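Local coordinates for protein oxidoreductase (Methanosarcina mazei, PDB 3KA7) that binds flavin-adenine dinucleotide and probably acts as an oxidoreductase of the flavin-containing amine oxidoreductase family, at residues G52-L57 and M329-V334; G281-L286 and Q368-E373. All blocks are in the same frame, centred on the assembly; numbering follows the deposited sequence.

Contact 1: G52-L57 and M329-V334; sequences GAFHML and MCHQYV. With FAD (flavin-adenine dinucleotide), chain B.
Phe54, whose ring packs against Met329 and His331, points its backbone N-H at flavin O4, with N to O4 3.2 Å and an N-H...O angle of 153°. Two residues on, the carbonyl O of Met56 lies 2.9 Å from flavin N3 and takes a weak, bent hydrogen bond from it. Both hydrogen bonds to the pyrimidine end thus come from the backbone, while Ala53 CB packs against the ring system. With chi1 -80°, Phe54 CG lies beside the backbone N and the ring reaches across to the strand 329-334. Its edge meets carbonyls of the strand, CE1 at 3.5 Å from Met329 O and CZ at 3.4 Å from Cys330 O; flavin C6 also lies at the edge. Out of the ring plane, Met329 CB touches CE1, and on the same side the SE of this selenomethionine sits 5.1 Å from the centroid of the Phe54 ring, a distant Met-aromatic contact. Met329 CE turns back to Phe54 CA at 3.6 Å and also meets the His55 ring. His331 brings CB to Phe54 CZ at 3.6 Å. Its imidazole stands almost perpendicular to the phenyl ring (81°); its NE2 bonds to Ser164, whereas buried ND1 has no partner in the model. Trp161 meets Phe54 edge-to-face. The buried loop forms part of the FAD pocket, and strand 329-334 backs Phe54 from behind the flavin contact.

Contact 2: G281-L286 and Q368-E373; sequences GIKICL and QSYHDE. With FAD (flavin-adenine dinucleotide), chain B.
Lys283 and Gln368 form a hydrogen-bonded antiparallel pair: Lys283 N gives an almost straight bond to Gln368 O (2.9 Å, 177°), and Gln368 N returns one to Lys283 O. The same double link recurs at the other end, where Tyr370 N reaches Gly281 O at 2.9 Å and Gly281 N reaches Tyr370 O at 3.0 Å. Between them, Ile282 and Ser369 make the non-hydrogen-bonded pair, their CA atoms 4.4 Å apart.

NZ of Lys283 has its main partner in the loop beside the flavin: it donates to Gly52 O and, weakly, to Ser50 O. A further weak bond, 3.2 Å long, runs from Lys283 NZ to Tyr370 OH, which is also weakly bonded to Ser51 O. Lys283 starts extended, CG being trans to the backbone N, and then bends at chi3 (44°), which brings CE and NZ round to the phenol. The Gln368 side chain follows that of Lys283 on the same face of the sheet, and its end also approaches Cys285 SG.

Tyr370 offers one ring face to the dimethylbenzene end of the flavin. Flavin C8M lies 3.4 Å above the ring plane, displaced toward the rim, while C7M comes within 3.5 Å of CD2 of Tyr370. Gly281, with no side chain, lies across from Tyr370, its carbonyl O at the edge of the ring. On the face of the sheet away from the flavin, Ile282 CG1 touches Ser369 OG at 3.5 Å, and helix 342-356 packs over both residues through Leu342. This is a regular antiparallel strand pairing at the edge of the mixed sheet, where Tyr370 brings the sheet into the FAD pocket.

The centres of the two contacts lie 8 Å apart, and both touch FAD: contact 1 along the flavin edge from N3 and O4 past N5 to C6, contact 2 at the dimethyl end. Strands 326-334, 280-288 and 362-370 are consecutive in one mixed sheet, with 280-288 in the middle and 362-370 at the border. Cys330 N bonds to Ile284 O at 2.9 Å, joining the contacts through the sheet, and Phe54 CZ packs on Lys283 CG at 3.6 Å. Along the chain the segments alternate, 52-57, 281-286, 329-334, 368-373, so an early loop and three later strands, distant in sequence, converge on one flavin pocket.

Contact 1: G52-L57 and M329-V334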
# COMPACT_ATOMS: atom_id res chain seq x y z
N GLY A 52 6.41 -1.05 -7.33
CA GLY A 52 6.02 -0.36 -6.11
C GLY A 52 5.97 -1.36 -4.96
O GLY A 52 6.97 -1.55 -4.25
N ALA A 53 4.81 -1.99 -4.80
CA ALA A 53 4.53 -2.86 -3.66
C ALA A 53 5.56 -3.98 -3.45
O ALA A 53 6.13 -4.51 -4.39
CB ALA A 53 3.13 -3.45 -3.81
N PHE A 54 5.77 -4.33 -2.18
CA PHE A 54 6.82 -5.25 -1.81
C PHE A 54 6.36 -6.70 -1.98
O PHE A 54 6.69 -7.55 -1.15
CB PHE A 54 7.23 -5.01 -0.35
CG PHE A 54 8.17 -3.84 -0.14
CD1 PHE A 54 9.34 -4.02 0.59
CD2 PHE A 54 7.88 -2.58 -0.61
CE1 PHE A 54 10.21 -2.95 0.82
CE2 PHE A 54 8.75 -1.51 -0.38
CZ PHE A 54 9.91 -1.70 0.32
N HIS A 55 5.61 -7.00 -3.04
CA HIS A 55 5.20 -8.40 -3.29
C HIS A 55 4.48 -9.03 -2.10
O HIS A 55 4.64 -10.23 -1.82
CB HIS A 55 6.42 -9.25 -3.67
CG HIS A 55 6.98 -8.93 -5.02
ND1 HIS A 55 8.34 -8.89 -5.28
CD2 HIS A 55 6.36 -8.66 -6.19
CE1 HIS A 55 8.53 -8.60 -6.56
NE2 HIS A 55 7.35 -8.45 -7.13
N MSE A 56 3.68 -8.23 -1.40
CA MSE A 56 3.08 -8.68 -0.16
C MSE A 56 1.70 -8.06 0.03
O MSE A 56 1.49 -6.89 -0.32
CB MSE A 56 4.01 -8.30 1.01
CG MSE A 56 3.60 -8.82 2.36
SE MSE A 56 4.98 -8.46 3.68
CE MSE A 56 5.89 -10.19 3.54
N LEU A 57 0.75 -8.86 0.53
CA LEU A 57 -0.59 -8.39 0.90
C LEU A 57 -0.65 -8.21 2.42
O LEU A 57 -0.27 -9.11 3.17
CB LEU A 57 -1.66 -9.40 0.48
CG LEU A 57 -1.78 -9.75 -1.01
CD1 LEU A 57 -2.98 -10.67 -1.26
CD2 LEU A 57 -1.88 -8.50 -1.85
N MSE A 329 14.06 -6.58 0.45
CA MSE A 329 13.62 -5.21 0.17
C MSE A 329 13.34 -4.42 1.44
O MSE A 329 12.67 -4.92 2.35
CB MSE A 329 12.41 -5.20 -0.77
CG MSE A 329 12.73 -5.81 -2.13
SE MSE A 329 11.25 -5.72 -3.37
CE MSE A 329 10.02 -6.87 -2.48
N CYS A 330 13.86 -3.20 1.49
CA CYS A 330 13.78 -2.34 2.66
C CYS A 330 12.91 -1.12 2.35
O CYS A 330 12.96 -0.60 1.24
CB CYS A 330 15.17 -1.83 3.02
SG CYS A 330 16.42 -3.14 3.12
N HIS A 331 12.16 -0.66 3.34
CA HIS A 331 11.36 0.56 3.17
C HIS A 331 11.73 1.63 4.19
O HIS A 331 11.92 1.33 5.38
CB HIS A 331 9.86 0.30 3.33
CG HIS A 331 9.03 1.49 2.95
ND1 HIS A 331 8.93 1.94 1.65
CD2 HIS A 331 8.29 2.34 3.71
CE1 HIS A 331 8.15 3.02 1.62
NE2 HIS A 331 7.75 3.28 2.86
N GLN A 332 11.81 2.87 3.73
CA GLN A 332 11.91 3.98 4.65
C GLN A 332 10.91 5.08 4.29
O GLN A 332 10.80 5.50 3.13
CB GLN A 332 13.35 4.52 4.69
CG GLN A 332 13.85 5.10 3.37
CD GLN A 332 15.36 5.35 3.37
OE1 GLN A 332 15.81 6.49 3.56
NE2 GLN A 332 16.13 4.31 3.14
N TYR A 333 10.14 5.49 5.29
CA TYR A 333 9.28 6.66 5.21
C TYR A 333 10.10 7.89 4.82
O TYR A 333 11.20 8.06 5.31
CB TYR A 333 8.65 6.88 6.60
CG TYR A 333 8.15 8.28 6.88
CD1 TYR A 333 6.95 8.73 6.34
CD2 TYR A 333 8.86 9.15 7.70
CE1 TYR A 333 6.48 10.01 6.60
CE2 TYR A 333 8.39 10.43 7.98
CZ TYR A 333 7.20 10.85 7.42
OH TYR A 333 6.70 12.11 7.67
N VAL A 334 9.55 8.72 3.94
CA VAL A 334 10.13 10.05 3.64
C VAL A 334 9.08 11.12 3.94
O VAL A 334 7.97 11.08 3.40
CB VAL A 334 10.59 10.16 2.15
CG1 VAL A 334 11.11 11.56 1.83
CG2 VAL A 334 11.67 9.14 1.86
PA FAD B . -2.00 2.76 -9.61
O1A FAD B . -1.80 4.19 -9.19
O2A FAD B . -0.90 1.79 -9.26
O5B FAD B . -2.24 2.71 -11.20
C5B FAD B . -2.75 3.86 -11.87
C4B FAD B . -2.59 3.52 -13.36
O4B FAD B . -3.14 4.54 -14.18
C3B FAD B . -1.11 3.39 -13.73
O3B FAD B . -0.87 2.12 -14.34
C2B FAD B . -0.88 4.53 -14.71
O2B FAD B . 0.08 4.23 -15.71
C1B FAD B . -2.27 4.77 -15.28
N9A FAD B . -2.53 6.13 -15.76
C8A FAD B . -2.19 7.34 -15.19
N7A FAD B . -2.70 8.33 -15.97
C5A FAD B . -3.36 7.75 -17.02
C6A FAD B . -4.04 8.27 -18.11
N6A FAD B . -4.24 9.58 -18.21
N1A FAD B . -4.61 7.40 -19.02
C2A FAD B . -4.50 6.03 -18.86
N3A FAD B . -3.82 5.52 -17.78
C4A FAD B . -3.26 6.38 -16.89
N1 FAD B . 0.74 -2.09 -1.02
C2 FAD B . 0.54 -3.31 -0.39
O2 FAD B . -0.61 -3.74 -0.24
N3 FAD B . 1.63 -4.01 0.10
C4 FAD B . 2.91 -3.52 -0.05
O4 FAD B . 3.89 -4.14 0.38
C4X FAD B . 3.12 -2.30 -0.68
N5 FAD B . 4.40 -1.78 -0.80
C5X FAD B . 4.59 -0.57 -1.45
C6 FAD B . 5.87 -0.05 -1.60
C7 FAD B . 6.07 1.16 -2.26
C7M FAD B . 7.47 1.70 -2.41
C8 FAD B . 4.97 1.84 -2.77
C8M FAD B . 5.13 3.15 -3.48
C9 FAD B . 3.68 1.33 -2.61
C9A FAD B . 3.49 0.11 -1.95
N10 FAD B . 2.21 -0.40 -1.79
C10 FAD B . 2.02 -1.60 -1.16
C1' FAD B . 1.00 0.36 -2.24
C2' FAD B . 0.54 -0.20 -3.59
O2' FAD B . 1.66 -0.36 -4.45
C3' FAD B . -0.48 0.77 -4.20
O3' FAD B . -1.42 1.14 -3.21
C4' FAD B . -1.25 0.23 -5.40
O4' FAD B . -0.41 -0.37 -6.36
C5' FAD B . -1.94 1.42 -6.05
O5' FAD B . -2.89 0.92 -6.96
P FAD B . -3.95 1.89 -7.62
O1P FAD B . -5.25 1.14 -7.79
O2P FAD B . -4.06 3.21 -6.88
O3P FAD B . -3.42 2.19 -9.11

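Contact 2: G281-L286 and Q368-E373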
# COMPACT_ATOMS: atom_id res chain seq x y z
N GLY A 281 8.13 7.52 0.07
CA GLY A 281 9.04 6.55 0.68
C GLY A 281 10.14 6.17 -0.29
O GLY A 281 10.06 6.45 -1.49
N ILE A 282 11.16 5.51 0.24
CA ILE A 282 12.24 4.99 -0.57
C ILE A 282 12.39 3.49 -0.32
O ILE A 282 12.39 3.06 0.82
CB ILE A 282 13.56 5.67 -0.25
CG1 ILE A 282 13.52 7.13 -0.68
CG2 ILE A 282 14.71 4.93 -0.94
CD1 ILE A 282 14.52 7.98 0.10
N LYS A 283 12.50 2.73 -1.40
CA LYS A 283 12.65 1.28 -1.37
C LYS A 283 14.08 0.94 -1.81
O LYS A 283 14.52 1.37 -2.87
CB LYS A 283 11.64 0.65 -2.33
CG LYS A 283 11.84 -0.85 -2.55
CD LYS A 283 10.72 -1.47 -3.40
CE LYS A 283 10.35 -0.62 -4.60
NZ LYS A 283 9.46 -1.38 -5.52
N ILE A 284 14.79 0.18 -0.98
CA ILE A 284 16.13 -0.28 -1.32
C ILE A 284 16.07 -1.79 -1.52
O ILE A 284 15.74 -2.52 -0.58
CB ILE A 284 17.16 0.07 -0.22
CG1 ILE A 284 17.22 1.59 -0.02
CG2 ILE A 284 18.54 -0.52 -0.55
CD1 ILE A 284 18.12 2.02 1.13
N CYS A 285 16.39 -2.25 -2.72
CA CYS A 285 16.36 -3.68 -3.05
C CYS A 285 17.78 -4.24 -2.97
O CYS A 285 18.69 -3.68 -3.56
CB CYS A 285 15.81 -3.90 -4.46
SG CYS A 285 14.10 -3.27 -4.65
N LEU A 286 17.94 -5.34 -2.24
CA LEU A 286 19.26 -5.96 -2.05
C LEU A 286 19.30 -7.29 -2.75
O LEU A 286 18.34 -8.06 -2.70
CB LEU A 286 19.54 -6.17 -0.56
CG LEU A 286 19.34 -4.97 0.37
CD1 LEU A 286 19.60 -5.35 1.82
CD2 LEU A 286 20.22 -3.78 -0.04
N GLN A 368 14.69 2.76 -5.41
CA GLN A 368 13.55 3.39 -6.08
C GLN A 368 12.82 4.34 -5.13
O GLN A 368 12.48 3.94 -4.02
CB GLN A 368 12.59 2.30 -6.58
CG GLN A 368 13.25 1.29 -7.56
CD GLN A 368 12.45 0.01 -7.76
OE1 GLN A 368 11.79 -0.18 -8.79
NE2 GLN A 368 12.51 -0.89 -6.78
N SER A 369 12.60 5.58 -5.56
CA SER A 369 11.95 6.58 -4.71
C SER A 369 10.54 6.87 -5.20
O SER A 369 10.29 6.91 -6.42
CB SER A 369 12.74 7.88 -4.67
OG SER A 369 14.04 7.68 -4.12
N TYR A 370 9.62 7.09 -4.26
CA TYR A 370 8.21 7.30 -4.59
C TYR A 370 7.64 8.50 -3.87
O TYR A 370 7.80 8.65 -2.67
CB TYR A 370 7.40 6.06 -4.21
CG TYR A 370 7.86 4.83 -4.94
CD1 TYR A 370 7.21 4.41 -6.10
CD2 TYR A 370 8.94 4.09 -4.49
CE1 TYR A 370 7.64 3.29 -6.81
CE2 TYR A 370 9.37 2.97 -5.19
CZ TYR A 370 8.71 2.57 -6.34
OH TYR A 370 9.14 1.46 -7.02
N HIS A 371 6.98 9.36 -4.62
CA HIS A 371 6.44 10.55 -4.02
C HIS A 371 5.57 11.22 -5.05
O HIS A 371 5.56 10.82 -6.22
CB HIS A 371 7.59 11.49 -3.60
CG HIS A 371 8.49 11.89 -4.73
ND1 HIS A 371 9.61 11.16 -5.09
CD2 HIS A 371 8.46 12.96 -5.55
CE1 HIS A 371 10.20 11.76 -6.11
NE2 HIS A 371 9.53 12.85 -6.41
N ASP A 372 4.80 12.21 -4.60
CA ASP A 372 4.03 13.08 -5.49
C ASP A 372 3.15 12.31 -6.48
O ASP A 372 2.22 11.62 -6.05
CB ASP A 372 4.97 14.10 -6.16
CG ASP A 372 5.52 15.10 -5.15
OD1 ASP A 372 4.70 15.84 -4.56
OD2 ASP A 372 6.76 15.12 -4.91
N GLU A 373 3.40 12.43 -7.78
CA GLU A 373 2.50 11.83 -8.76
C GLU A 373 2.64 10.31 -8.92
O GLU A 373 1.84 9.68 -9.61
CB GLU A 373 2.64 12.49 -10.15
CG GLU A 373 2.32 13.97 -10.17
CD GLU A 373 2.49 14.59 -11.55
OE1 GLU A 373 3.32 14.11 -12.35
OE2 GLU A 373 1.78 15.56 -11.83
PA FAD B . -2.00 2.76 -9.61
O1A FAD B . -1.80 4.19 -9.19
O2A FAD B . -0.90 1.79 -9.26
O5B FAD B . -2.24 2.71 -11.20
C5B FAD B . -2.75 3.86 -11.87
C4B FAD B . -2.59 3.52 -13.36
O4B FAD B . -3.14 4.54 -14.18
C3B FAD B . -1.11 3.39 -13.73
O3B FAD B . -0.87 2.12 -14.34
C2B FAD B . -0.88 4.53 -14.71
O2B FAD B . 0.08 4.23 -15.71
C1B FAD B . -2.27 4.77 -15.28
N9A FAD B . -2.53 6.13 -15.76
C8A FAD B . -2.19 7.34 -15.19
N7A FAD B . -2.70 8.33 -15.97
C5A FAD B . -3.36 7.75 -17.02
C6A FAD B . -4.04 8.27 -18.11
N6A FAD B . -4.24 9.58 -18.21
N1A FAD B . -4.61 7.40 -19.02
C2A FAD B . -4.50 6.03 -18.86
N3A FAD B . -3.82 5.52 -17.78
C4A FAD B . -3.26 6.38 -16.89
N1 FAD B . 0.74 -2.09 -1.02
C2 FAD B . 0.54 -3.31 -0.39
O2 FAD B . -0.61 -3.74 -0.24
N3 FAD B . 1.63 -4.01 0.10
C4 FAD B . 2.91 -3.52 -0.05
O4 FAD B . 3.89 -4.14 0.38
C4X FAD B . 3.12 -2.30 -0.68
N5 FAD B . 4.40 -1.78 -0.80
C5X FAD B . 4.59 -0.57 -1.45
C6 FAD B . 5.87 -0.05 -1.60
C7 FAD B . 6.07 1.16 -2.26
C7M FAD B . 7.47 1.70 -2.41
C8 FAD B . 4.97 1.84 -2.77
C8M FAD B . 5.13 3.15 -3.48
C9 FAD B . 3.68 1.33 -2.61
C9A FAD B . 3.49 0.11 -1.95
N10 FAD B . 2.21 -0.40 -1.79
C10 FAD B . 2.02 -1.60 -1.16
C1' FAD B . 1.00 0.36 -2.24
C2' FAD B . 0.54 -0.20 -3.59
O2' FAD B . 1.66 -0.36 -4.45
C3' FAD B . -0.48 0.77 -4.20
O3' FAD B . -1.42 1.14 -3.21
C4' FAD B . -1.25 0.23 -5.40
O4' FAD B . -0.41 -0.37 -6.36
C5' FAD B . -1.94 1.42 -6.05
O5' FAD B . -2.89 0.92 -6.96
P FAD B . -3.95 1.89 -7.62
O1P FAD B . -5.25 1.14 -7.79
O2P FAD B . -4.06 3.21 -6.88
O3P FAD B . -3.42 2.19 -9.11